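Long-range contact in YciF Bacterial Stress Response Protein (Salmonella enterica subsp. enterica serovar Typhimurium, PDB 4ERU), which is of unknown function but belongs to the ferritin-like helix bundles, carries bound magnesium in this crystal and probably takes part in the bacterial stress response: residues K42-A46 with K152-L156. Sequence-based numbering, arbitrary orientation.
Sequences KLSQA and KLTDL
Leu156 reaches across from helix 133-159 and sets its two methyls on separate parts of helix 41-66, a compact example of how one branched side chain can bridge two nearly antiparallel helices. Its CD1 lies 3.8 Å from CB of Ala46 and 4.0 Å from CA of Leu43, touching backbone as well as side chain, while CD2 turns to Lys42 and meets its CB at 4.0 Å. The CA–CB bond of Leu156 points toward helix 41-66, and with CG anti to the carbonyl carbon (chi1 -64°) the fork spreads over these neighbours. Ala46 answers with a single methyl pointed at helix 133-159, shared between Leu156 CD1 and the chain of Lys152, whose CD comes to 4.0 Å from Ala46 CB. That lysine chain runs out with CG anti to the backbone N (chi1 174°) and bends at chi3, where CD meets the methyl. On the inner side, Leu43 places CD1 4.0 Å from Leu156 CD1. More loosely, Leu43 CD1 lies 4.3 Å from Leu153 CD2. Leu43 also rests on Asp102 and Ile106 of helix 99-130, and Leu153 on Gln110 and Glu113, so that helix 99-130 packs against the leucine side of the pair. No hydrogen bond joins the two segments; their axes approach to 10.9 Å at 166°. Exposed lysines on one side, buried Leu43 and Leu153 on the other and Leu156 between them are characteristic of amphipathic, nearly antiparallel helices in a ferritin-like bundle, with the side chain of Leu153 about 7 Å from a bound magnesium ion.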
ATOM      1  N   LYS A  42      -9.649 -19.681 -10.847  1.00 59.29           N
ATOM      2  CA  LYS A  42      -8.543 -18.824 -11.270  1.00 56.14           C
ATOM      3  C   LYS A  42      -7.959 -17.941 -10.141  1.00 52.55           C
ATOM      4  O   LYS A  42      -6.736 -17.778 -10.048  1.00 51.23           O
ATOM      5  CB  LYS A  42      -8.938 -17.953 -12.465  1.00 62.20           C
ATOM      6  CG  LYS A  42      -8.689 -18.590 -13.833  1.00 70.97           C
ATOM      7  CD  LYS A  42      -8.843 -17.558 -14.951  1.00 80.52           C
ATOM      8  CE  LYS A  42     -10.307 -17.119 -15.127  1.00 90.89           C
ATOM      9  NZ  LYS A  42     -10.441 -15.641 -15.366  1.00 94.30           N
ATOM     10  N   LEU A  43      -8.821 -17.383  -9.300  1.00 48.27           N
ATOM     11  CA  LEU A  43      -8.365 -16.567  -8.180  1.00 47.64           C
ATOM     12  C   LEU A  43      -7.739 -17.479  -7.120  1.00 47.77           C
ATOM     13  O   LEU A  43      -6.732 -17.145  -6.495  1.00 44.52           O
ATOM     14  CB  LEU A  43      -9.514 -15.755  -7.579  1.00 49.12           C
ATOM     15  CG  LEU A  43      -9.214 -14.875  -6.346  1.00 47.05           C
ATOM     16  CD1 LEU A  43      -8.010 -13.933  -6.557  1.00 37.56           C
ATOM     17  CD2 LEU A  43     -10.451 -14.084  -5.904  1.00 39.10           C
ATOM     18  N   SER A  44      -8.342 -18.649  -6.955  1.00 52.62           N
ATOM     19  CA  SER A  44      -7.824 -19.654  -6.053  1.00 53.07           C
ATOM     20  C   SER A  44      -6.389 -20.014  -6.489  1.00 51.04           C
ATOM     21  O   SER A  44      -5.468 -20.038  -5.662  1.00 49.08           O
ATOM     22  CB  SER A  44      -8.745 -20.861  -6.074  1.00 59.34           C
ATOM     23  OG  SER A  44      -8.533 -21.658  -4.934  1.00 68.85           O
ATOM     24  N   GLN A  45      -6.195 -20.247  -7.790  1.00 50.64           N
ATOM     25  CA  GLN A  45      -4.871 -20.559  -8.303  1.00 54.01           C
ATOM     26  C   GLN A  45      -3.877 -19.407  -8.130  1.00 50.99           C
ATOM     27  O   GLN A  45      -2.711 -19.650  -7.896  1.00 45.22           O
ATOM     28  CB  GLN A  45      -4.919 -20.979  -9.773  1.00 61.97           C
ATOM     29  CG  GLN A  45      -5.407 -22.434  -9.978  1.00 76.71           C
ATOM     30  CD  GLN A  45      -5.898 -22.720 -11.417  1.00 91.34           C
ATOM     31  OE1 GLN A  45      -5.717 -21.899 -12.331  1.00 94.89           O
ATOM     32  NE2 GLN A  45      -6.525 -23.883 -11.613  1.00 96.92           N
ATOM     33  N   ALA A  46      -4.343 -18.167  -8.262  1.00 46.97           N
ATOM     34  CA  ALA A  46      -3.473 -17.005  -8.141  1.00 45.08           C
ATOM     35  C   ALA A  46      -2.985 -16.923  -6.708  1.00 43.53           C
ATOM     36  O   ALA A  46      -1.818 -16.630  -6.477  1.00 40.47           O
ATOM     37  CB  ALA A  46      -4.213 -15.714  -8.526  1.00 42.95           C
ATOM     38  N   LYS A 152      -1.549  -9.118 -12.404  1.00 39.72           N
ATOM     39  CA  LYS A 152      -2.379 -10.307 -12.563  1.00 43.22           C
ATOM     40  C   LYS A 152      -3.683 -10.140 -11.765  1.00 43.83           C
ATOM     41  O   LYS A 152      -4.745 -10.518 -12.238  1.00 43.00           O
ATOM     42  CB  LYS A 152      -1.612 -11.567 -12.156  1.00 49.21           C
ATOM     43  CG  LYS A 152      -2.448 -12.845 -12.147  1.00 55.81           C
ATOM     44  CD  LYS A 152      -1.853 -13.926 -11.207  1.00 84.53           C
ATOM     45  CE  LYS A 152      -0.942 -14.935 -11.945  1.00 83.14           C
ATOM     46  NZ  LYS A 152      -0.790 -16.178 -11.126  1.00 80.40           N
ATOM     47  N   LEU A 153      -3.603  -9.534 -10.574  1.00 41.74           N
ATOM     48  CA  LEU A 153      -4.797  -9.345  -9.739  1.00 42.57           C
ATOM     49  C   LEU A 153      -5.753  -8.328 -10.381  1.00 38.47           C
ATOM     50  O   LEU A 153      -6.944  -8.498 -10.302  1.00 39.37           O
ATOM     51  CB  LEU A 153      -4.418  -8.896  -8.323  1.00 39.82           C
ATOM     52  CG  LEU A 153      -3.829 -10.007  -7.423  1.00 42.31           C
ATOM     53  CD1 LEU A 153      -3.109  -9.449  -6.209  1.00 37.92           C
ATOM     54  CD2 LEU A 153      -4.905 -11.034  -6.979  1.00 45.16           C
ATOM     55  N   THR A 154      -5.216  -7.281 -11.005  1.00 38.67           N
ATOM     56  CA  THR A 154      -6.054  -6.354 -11.773  1.00 41.75           C
ATOM     57  C   THR A 154      -6.803  -7.081 -12.911  1.00 43.42           C
ATOM     58  O   THR A 154      -8.028  -6.907 -13.082  1.00 40.89           O
ATOM     59  CB  THR A 154      -5.247  -5.144 -12.280  1.00 41.98           C
ATOM     60  OG1 THR A 154      -4.854  -4.339 -11.157  1.00 40.66           O
ATOM     61  CG2 THR A 154      -6.060  -4.281 -13.250  1.00 39.69           C
ATOM     62  N   ASP A 155      -6.080  -7.918 -13.663  1.00 43.64           N
ATOM     63  CA  ASP A 155      -6.705  -8.782 -14.667  1.00 43.57           C
ATOM     64  C   ASP A 155      -7.887  -9.557 -14.110  1.00 46.12           C
ATOM     65  O   ASP A 155      -8.986  -9.513 -14.698  1.00 46.13           O
ATOM     66  CB  ASP A 155      -5.688  -9.743 -15.302  1.00 45.91           C
ATOM     67  CG  ASP A 155      -5.063  -9.162 -16.565  1.00 57.63           C
ATOM     68  OD1 ASP A 155      -5.330  -7.976 -16.896  1.00 56.88           O
ATOM     69  OD2 ASP A 155      -4.299  -9.887 -17.227  1.00 68.89           O
ATOM     70  N   LEU A 156      -7.694 -10.225 -12.965  1.00 47.16           N
ATOM     71  CA  LEU A 156      -8.807 -10.914 -12.300  1.00 43.84           C
ATOM     72  C   LEU A 156      -9.918  -9.969 -11.825  1.00 43.76           C
ATOM     73  O   LEU A 156     -11.094 -10.315 -11.945  1.00 44.16           O
ATOM     74  CB  LEU A 156      -8.324 -11.820 -11.158  1.00 45.82           C
ATOM     75  CG  LEU A 156      -7.435 -13.000 -11.595  1.00 50.19           C
ATOM     76  CD1 LEU A 156      -6.840 -13.657 -10.380  1.00 53.34           C
ATOM     77  CD2 LEU A 156      -8.191 -14.019 -12.420  1.00 55.35           C
TER